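Local coordinates for protein DNA-binding response regulator (Paenisporosarcina sp. TG-14, PDB 6JQS) that probably binds DNA through a LuxR-type helix-turn-helix domain and regulates transcription in a spore-forming bacterium, as a GerE protein, at residues L11-G14 against R15-E18; D26-T29 against K30-S33; E40-V43 against R44-S48. All blocks are in the same frame, centred on the assembly; numbering follows the deposited sequence.

Contact 1 of 3, residues L11-G14 against R15-E18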
loop_
_atom_site.group_PDB
_atom_site.type_symbol
_atom_site.label_atom_id
_atom_site.label_comp_id
_atom_site.label_asym_id
_atom_site.label_seq_id
_atom_site.Cartn_x
_atom_site.Cartn_y
_atom_site.Cartn_z
ATOM N N LEU A 11 -0.788 -12.247 -0.004
ATOM C CA LEU A 11 -2.182 -11.712 -0.052
ATOM C C LEU A 11 -2.195 -10.485 -0.971
ATOM O O LEU A 11 -3.273 -10.119 -1.460
ATOM C CB LEU A 11 -2.617 -11.343 1.371
ATOM C CG LEU A 11 -4.103 -11.464 1.708
ATOM C CD1 LEU A 11 -4.694 -12.771 1.196
ATOM C CD2 LEU A 11 -4.314 -11.327 3.213
ATOM N N LEU A 12 -1.022 -9.886 -1.179
ATOM C CA LEU A 12 -0.793 -8.717 -2.070
ATOM C C LEU A 12 0.075 -9.141 -3.247
ATOM O O LEU A 12 0.960 -10.013 -3.063
ATOM C CB LEU A 12 -0.008 -7.614 -1.357
ATOM C CG LEU A 12 -0.362 -7.292 0.084
ATOM C CD1 LEU A 12 0.852 -6.683 0.775
ATOM C CD2 LEU A 12 -1.550 -6.348 0.117
ATOM N N THR A 13 -0.064 -8.419 -4.354
ATOM C CA THR A 13 0.923 -8.392 -5.453
ATOM C C THR A 13 2.134 -7.616 -4.947
ATOM O O THR A 13 1.947 -6.862 -3.943
ATOM C CB THR A 13 0.339 -7.743 -6.723
ATOM O OG1 THR A 13 0.286 -6.327 -6.527
ATOM C CG2 THR A 13 -1.039 -8.278 -7.049
ATOM N N GLY A 14 3.291 -7.851 -5.581
ATOM C CA GLY A 14 4.532 -7.079 -5.444
ATOM C C GLY A 14 4.264 -5.585 -5.555
ATOM O O GLY A 14 4.856 -4.792 -4.794
ATOM N N ARG A 15 3.398 -5.178 -6.486
ATOM C CA ARG A 15 3.134 -3.737 -6.703
ATOM C C ARG A 15 2.439 -3.168 -5.467
ATOM O O ARG A 15 2.906 -2.140 -5.035
ATOM C CB ARG A 15 2.320 -3.498 -7.975
ATOM C CG ARG A 15 1.960 -2.037 -8.161
ATOM C CD ARG A 15 1.803 -1.684 -9.620
ATOM N NE ARG A 15 3.086 -1.453 -10.283
ATOM C CZ ARG A 15 3.222 -1.365 -11.608
ATOM N NH1 ARG A 15 4.416 -1.164 -12.152
ATOM N NH2 ARG A 15 2.160 -1.502 -12.388
ATOM N N GLU A 16 1.351 -3.796 -4.992
ATOM C CA GLU A 16 0.554 -3.401 -3.799
ATOM C C GLU A 16 1.499 -3.325 -2.590
ATOM O O GLU A 16 1.455 -2.346 -1.886
ATOM C CB GLU A 16 -0.579 -4.397 -3.535
ATOM C CG GLU A 16 -1.846 -4.243 -4.402
ATOM C CD GLU A 16 -2.843 -5.405 -4.257
ATOM O OE1 GLU A 16 -2.345 -6.522 -4.013
ATOM O OE2 GLU A 16 -4.131 -5.196 -4.288
ATOM N N ARG A 17 2.354 -4.327 -2.377
ATOM C CA ARG A 17 3.330 -4.299 -1.241
ATOM C C ARG A 17 4.281 -3.108 -1.398
ATOM O O ARG A 17 4.519 -2.410 -0.421
ATOM C CB ARG A 17 4.143 -5.601 -1.154
ATOM C CG ARG A 17 5.135 -5.605 0.007
ATOM C CD ARG A 17 6.054 -6.832 0.082
ATOM N NE ARG A 17 5.275 -8.058 0.135
ATOM C CZ ARG A 17 4.927 -8.781 -0.934
ATOM N NH1 ARG A 17 5.294 -8.413 -2.149
ATOM N NH2 ARG A 17 4.200 -9.870 -0.792
ATOM N N GLU A 18 4.765 -2.816 -2.599
ATOM C CA GLU A 18 5.685 -1.667 -2.791
ATOM C C GLU A 18 4.944 -0.362 -2.523
ATOM O O GLU A 18 5.581 0.577 -2.046
ATOM C CB GLU A 18 6.217 -1.490 -4.212
ATOM C CG GLU A 18 7.172 -2.557 -4.712
ATOM C CD GLU A 18 7.407 -2.351 -6.209
ATOM O OE1 GLU A 18 6.858 -3.132 -7.017
ATOM O OE2 GLU A 18 8.104 -1.371 -6.560
HETATM O O HOH W 1 7.306 -5.792 -3.250
#
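The guanidinium of Arg-17 lies obliquely against the turn at Gly-14, with NH1 3.6 Å from Gly-14 CA. At its edge, in plane, sits a water. That water donates to Gly-14 O and takes only a weak bond from NH1. The main charge partner is elsewhere, since NE forms a salt bridge to Glu-71. The carboxylate of Glu-16 turns back to the residue before the helix. Its OE1 receives the N-H of Thr-13 at 3.0 Å, on the anti lone pair, and also lies 3.3 Å from Leu-12 CA. In return Thr-13 OG1 accepts from Glu-16 N at 3.1 Å in a nearly straight bond (177°). This reciprocal pair is a capping box, with Thr-13 as N-cap of helix 14-24. The hydroxyl can reach because OG1 stands between the backbone N and the carbonyl carbon (chi1 75°). The two side chains cross at about a right angle. Thr-13 O then accepts from Arg-17 N and starts the regular helical bonding. Leu-12 lays CD1 on Arg-17 CB at 4.0 Å, and its side chain also touches Thr-50 of helix 40-54. Glu-16 OE2 has a weak bond to Thr-50 OG1.

Contact 2 of 3, residues D26-T29 against K30-S33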
loop_
_atom_site.group_PDB
_atom_site.type_symbol
_atom_site.label_atom_id
_atom_site.label_comp_id
_atom_site.label_asym_id
_atom_site.label_seq_id
_atom_site.Cartn_x
_atom_site.Cartn_y
_atom_site.Cartn_z
ATOM N N ASP A 26 6.037 7.713 4.389
ATOM C CA ASP A 26 5.401 9.054 4.366
ATOM C C ASP A 26 5.431 9.639 2.945
ATOM O O ASP A 26 5.335 10.867 2.844
ATOM C CB ASP A 26 5.970 9.995 5.444
ATOM C CG ASP A 26 5.080 11.188 5.799
ATOM O OD1 ASP A 26 3.812 11.102 5.636
ATOM O OD2 ASP A 26 5.646 12.226 6.207
ATOM N N TYR A 27 5.475 8.806 1.901
ATOM C CA TYR A 27 5.301 9.242 0.480
ATOM C C TYR A 27 3.828 9.574 0.253
ATOM O O TYR A 27 2.956 8.864 0.762
ATOM C CB TYR A 27 5.718 8.172 -0.517
ATOM C CG TYR A 27 7.198 8.043 -0.734
ATOM C CD1 TYR A 27 8.029 7.620 0.287
ATOM C CD2 TYR A 27 7.763 8.274 -1.979
ATOM C CE1 TYR A 27 9.393 7.483 0.101
ATOM C CE2 TYR A 27 9.127 8.127 -2.190
ATOM C CZ TYR A 27 9.944 7.745 -1.137
ATOM O OH TYR A 27 11.288 7.596 -1.308
ATOM N N SER A 28 3.566 10.654 -0.461
ATOM C CA SER A 28 2.247 10.959 -1.051
ATOM C C SER A 28 1.963 9.999 -2.215
ATOM O O SER A 28 2.893 9.409 -2.792
ATOM C CB SER A 28 2.219 12.383 -1.541
ATOM O OG SER A 28 3.125 12.500 -2.622
ATOM N N THR A 29 0.707 9.855 -2.602
ATOM C CA THR A 29 0.327 8.969 -3.730
ATOM C C THR A 29 1.010 9.509 -5.000
ATOM O O THR A 29 1.477 8.697 -5.790
ATOM C CB THR A 29 -1.190 8.758 -3.710
ATOM O OG1 THR A 29 -1.863 10.013 -3.778
ATOM C CG2 THR A 29 -1.617 8.028 -2.454
ATOM N N LYS A 30 1.231 10.827 -5.076
ATOM C CA LYS A 30 1.887 11.522 -6.212
ATOM C C LYS A 30 3.364 11.144 -6.270
ATOM O O LYS A 30 3.766 10.670 -7.317
ATOM C CB LYS A 30 1.699 13.037 -6.130
ATOM C CG LYS A 30 2.452 13.815 -7.200
ATOM C CD LYS A 30 1.631 14.956 -7.775
ATOM C CE LYS A 30 2.235 15.512 -9.050
ATOM N NZ LYS A 30 3.528 16.190 -8.783
ATOM N N ASP A 31 4.102 11.231 -5.156
ATOM C CA ASP A 31 5.500 10.711 -5.054
ATOM C C ASP A 31 5.553 9.238 -5.466
ATOM O O ASP A 31 6.517 8.829 -6.163
ATOM C CB ASP A 31 6.077 10.891 -3.638
ATOM C CG ASP A 31 6.092 12.323 -3.106
ATOM O OD1 ASP A 31 6.111 13.266 -3.947
ATOM O OD2 ASP A 31 6.089 12.491 -1.846
ATOM N N ILE A 32 4.621 8.409 -4.982
ATOM C CA ILE A 32 4.653 6.931 -5.215
ATOM C C ILE A 32 4.509 6.660 -6.732
ATOM O O ILE A 32 5.160 5.723 -7.288
ATOM C CB ILE A 32 3.552 6.233 -4.381
ATOM C CG1 ILE A 32 3.780 6.401 -2.867
ATOM C CG2 ILE A 32 3.434 4.762 -4.760
ATOM C CD1 ILE A 32 2.827 5.613 -1.989
ATOM N N SER A 33 3.619 7.400 -7.379
ATOM C CA SER A 33 3.273 7.163 -8.803
ATOM C C SER A 33 4.504 7.495 -9.661
ATOM O O SER A 33 4.865 6.664 -10.514
ATOM C CB SER A 33 2.066 7.952 -9.176
ATOM O OG SER A 33 2.326 9.324 -9.093
HETATM O O HOH W 2 3.816 14.869 -4.086
#
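Ser-28 and Asp-31 exchange bonds between side chain and backbone. Ser-28 OG accepts from Asp-31 N at 3.0 Å, and the bond is nearly straight (172°). The return bond, from Ser-28 N to Asp-31 OD2, is weak at 3.4 Å. Together they form a capping box, with Ser-28 as N-cap of helix 29-36. A water bridges the pair: it donates to Asp-31 OD1 and lies 2.9 Å from Ser-28 OG. With chi1 at 66° the serine hydroxyl folds back over its own backbone, and OG meets the N-H of Asp-31. Next to the cap, Tyr-27 packs on the same turn. Tyr-27 CD2 meets Asp-31 CB at 3.5 Å, with ring and carboxylate planes almost perpendicular (83°). Tyr-27 CB meets Ile-32 CG1, also at 3.5 Å. This loop joins helix 14-24 to helix 29-36, which is probably the first helix of the helix-turn-helix. Asp-26, with positive phi, is the C-prime residue of a Schellman motif that ends helix 14-24, and one helix gives way to the next within a few residues. Further along, Ile-32 N bonds to Ser-28 O and Ser-33 N to Thr-29 O. Ser-33 OG donates to Lys-30 O at 2.7 Å. Farther out, Ile-32 packs on Ile-19, Leu-22 and Leu-23 of helix 14-24, and Tyr-27 touches Leu-22. Thr-29 faces helix 40-54 instead, where its side chain touches Val-43 and Ile-47.

Contact 3 of 3, residues E40-V43 against R44-S48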
loop_
_atom_site.group_PDB
_atom_site.type_symbol
_atom_site.label_atom_id
_atom_site.label_comp_id
_atom_site.label_asym_id
_atom_site.label_seq_id
_atom_site.Cartn_x
_atom_site.Cartn_y
_atom_site.Cartn_z
ATOM N N GLU A 40 -1.205 8.301 -10.731
ATOM C CA GLU A 40 -1.609 8.463 -9.308
ATOM C C GLU A 40 -2.993 7.838 -9.098
ATOM O O GLU A 40 -3.255 7.345 -8.000
ATOM C CB GLU A 40 -1.655 9.929 -8.915
ATOM C CG GLU A 40 -1.928 10.094 -7.439
ATOM C CD GLU A 40 -1.798 11.514 -6.943
ATOM O OE1 GLU A 40 -1.347 12.370 -7.748
ATOM O OE2 GLU A 40 -2.129 11.746 -5.750
ATOM N N LYS A 41 -3.856 7.863 -10.117
ATOM C CA LYS A 41 -5.214 7.250 -10.054
ATOM C C LYS A 41 -5.103 5.750 -9.777
ATOM O O LYS A 41 -5.981 5.220 -9.008
ATOM C CB LYS A 41 -6.000 7.534 -11.338
ATOM C CG LYS A 41 -6.443 8.977 -11.481
ATOM C CD LYS A 41 -7.178 9.264 -12.774
ATOM C CE LYS A 41 -7.202 10.744 -13.085
ATOM N NZ LYS A 41 -8.152 11.049 -14.184
ATOM N N THR A 42 -4.109 5.100 -10.381
ATOM C CA THR A 42 -3.874 3.639 -10.272
ATOM C C THR A 42 -3.354 3.352 -8.847
ATOM O O THR A 42 -3.790 2.355 -8.270
ATOM C CB THR A 42 -2.882 3.144 -11.316
ATOM O OG1 THR A 42 -3.349 3.501 -12.614
ATOM C CG2 THR A 42 -2.644 1.642 -11.272
ATOM N N VAL A 43 -2.450 4.202 -8.332
ATOM C CA VAL A 43 -1.920 4.094 -6.935
ATOM C C VAL A 43 -3.091 4.127 -5.963
ATOM O O VAL A 43 -3.240 3.182 -5.156
ATOM C CB VAL A 43 -0.898 5.181 -6.589
ATOM C CG1 VAL A 43 -0.543 5.173 -5.100
ATOM C CG2 VAL A 43 0.327 5.051 -7.451
ATOM N N ARG A 44 -3.946 5.135 -6.080
ATOM C CA ARG A 44 -5.184 5.258 -5.253
ATOM C C ARG A 44 -6.083 4.024 -5.356
ATOM O O ARG A 44 -6.610 3.578 -4.282
ATOM C CB ARG A 44 -5.934 6.532 -5.647
ATOM C CG ARG A 44 -5.232 7.815 -5.234
ATOM C CD ARG A 44 -6.275 8.915 -5.201
ATOM N NE ARG A 44 -5.705 10.206 -4.897
ATOM C CZ ARG A 44 -5.235 11.074 -5.791
ATOM N NH1 ARG A 44 -5.241 10.799 -7.090
ATOM N NH2 ARG A 44 -4.746 12.228 -5.366
ATOM N N ASN A 45 -6.333 3.508 -6.566
ATOM C CA ASN A 45 -7.220 2.335 -6.786
ATOM C C ASN A 45 -6.567 1.087 -6.180
ATOM O O ASN A 45 -7.298 0.244 -5.647
ATOM C CB ASN A 45 -7.626 2.163 -8.248
ATOM C CG ASN A 45 -8.631 3.228 -8.659
ATOM O OD1 ASN A 45 -9.530 3.548 -7.896
ATOM N ND2 ASN A 45 -8.474 3.775 -9.836
ATOM N N HIS A 46 -5.253 0.996 -6.182
ATOM C CA HIS A 46 -4.566 -0.170 -5.558
ATOM C C HIS A 46 -4.772 -0.159 -4.035
ATOM O O HIS A 46 -4.982 -1.223 -3.428
ATOM C CB HIS A 46 -3.087 -0.139 -5.911
ATOM C CG HIS A 46 -2.742 -0.838 -7.173
ATOM N ND1 HIS A 46 -2.135 -0.173 -8.237
ATOM C CD2 HIS A 46 -2.915 -2.119 -7.560
ATOM C CE1 HIS A 46 -1.950 -1.029 -9.214
ATOM N NE2 HIS A 46 -2.457 -2.202 -8.842
ATOM N N ILE A 47 -4.597 1.009 -3.445
ATOM C CA ILE A 47 -4.795 1.275 -2.012
ATOM C C ILE A 47 -6.249 0.925 -1.692
ATOM O O ILE A 47 -6.487 0.187 -0.690
ATOM C CB ILE A 47 -4.413 2.730 -1.685
ATOM C CG1 ILE A 47 -2.903 2.955 -1.791
ATOM C CG2 ILE A 47 -4.966 3.116 -0.329
ATOM C CD1 ILE A 47 -2.489 4.412 -1.804
ATOM N N SER A 48 -7.217 1.413 -2.479
ATOM C CA SER A 48 -8.651 1.122 -2.191
ATOM C C SER A 48 -8.903 -0.366 -2.221
ATOM O O SER A 48 -9.642 -0.882 -1.320
ATOM C CB SER A 48 -9.611 1.809 -3.086
ATOM O OG SER A 48 -9.403 3.196 -2.995
#
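Glu-40 and Arg-44 form a salt bridge one helical turn apart, with OE2 of Glu-40 2.7 Å from NH2 of Arg-44. The carboxylate oxygen lies over one face of the guanidinium, and the two planes are only 18° apart. The flat groups are therefore layered rather than joined edge to edge. Glu-40 CG adds to the layer, at 3.4 Å from Arg-44 NH1. The extended Arg-44 chain, with CG anti to the carbonyl carbon (chi1 -70°), runs back toward the start of the helix to reach its partner. The main outside partner of Glu-40 OE2 is the hydroxyl of Thr-29, which probably helps fix the carboxylate. The backbone of the same turns is regular. Arg-44 N donates to Glu-40 O at 3.0 Å, and Asn-45, His-46 and Ile-47 each bond likewise four residues back. Asn-45 folds ND2 to 3.0 Å from Lys-41 O, but the angle is too poor for a hydrogen bond. Thr-42 and His-46 lie side by side and point the same way. The methyl CG2 of Thr-42 meets CE1 of the His-46 imidazole at 3.4 Å, while Thr-42 OG1 is bonded to Ser-39 OG. On the buried side Val-43 CG1 and Ile-47 CD1 pack at 3.9 Å. In LuxR-family domains the second helix of the helix-turn-helix is the DNA recognition helix, and helix 40-54 probably has that role here. Its buried side rests on two others: Val-43 touches Ser-33 of helix 29-36, and Ile-47 and His-46 both touch Ile-19 of helix 14-24.

From the N terminus, contact 1 ends the N-terminal loop at helix 14-24, and contact 2 ends the loop between helix 14-24 and helix 29-36. Contact 3 lies inside helix 40-54 and closes no loop. The three follow in series; none nests or crosses. Contacts 1 and 2 do not touch, their centres being about 16 Å apart. Contact 3 meets both. Arg-15 and Glu-16 of contact 1 pack on the ring of His-46, with Arg-15 CD 3.8 Å from His-46 CE1. Contact 2 joins it through Thr-29, Lys-30 and Ser-33, which all approach Glu-40. The first turns of helix 40-54 thus bring together the starts of helices 14-24 and 29-36.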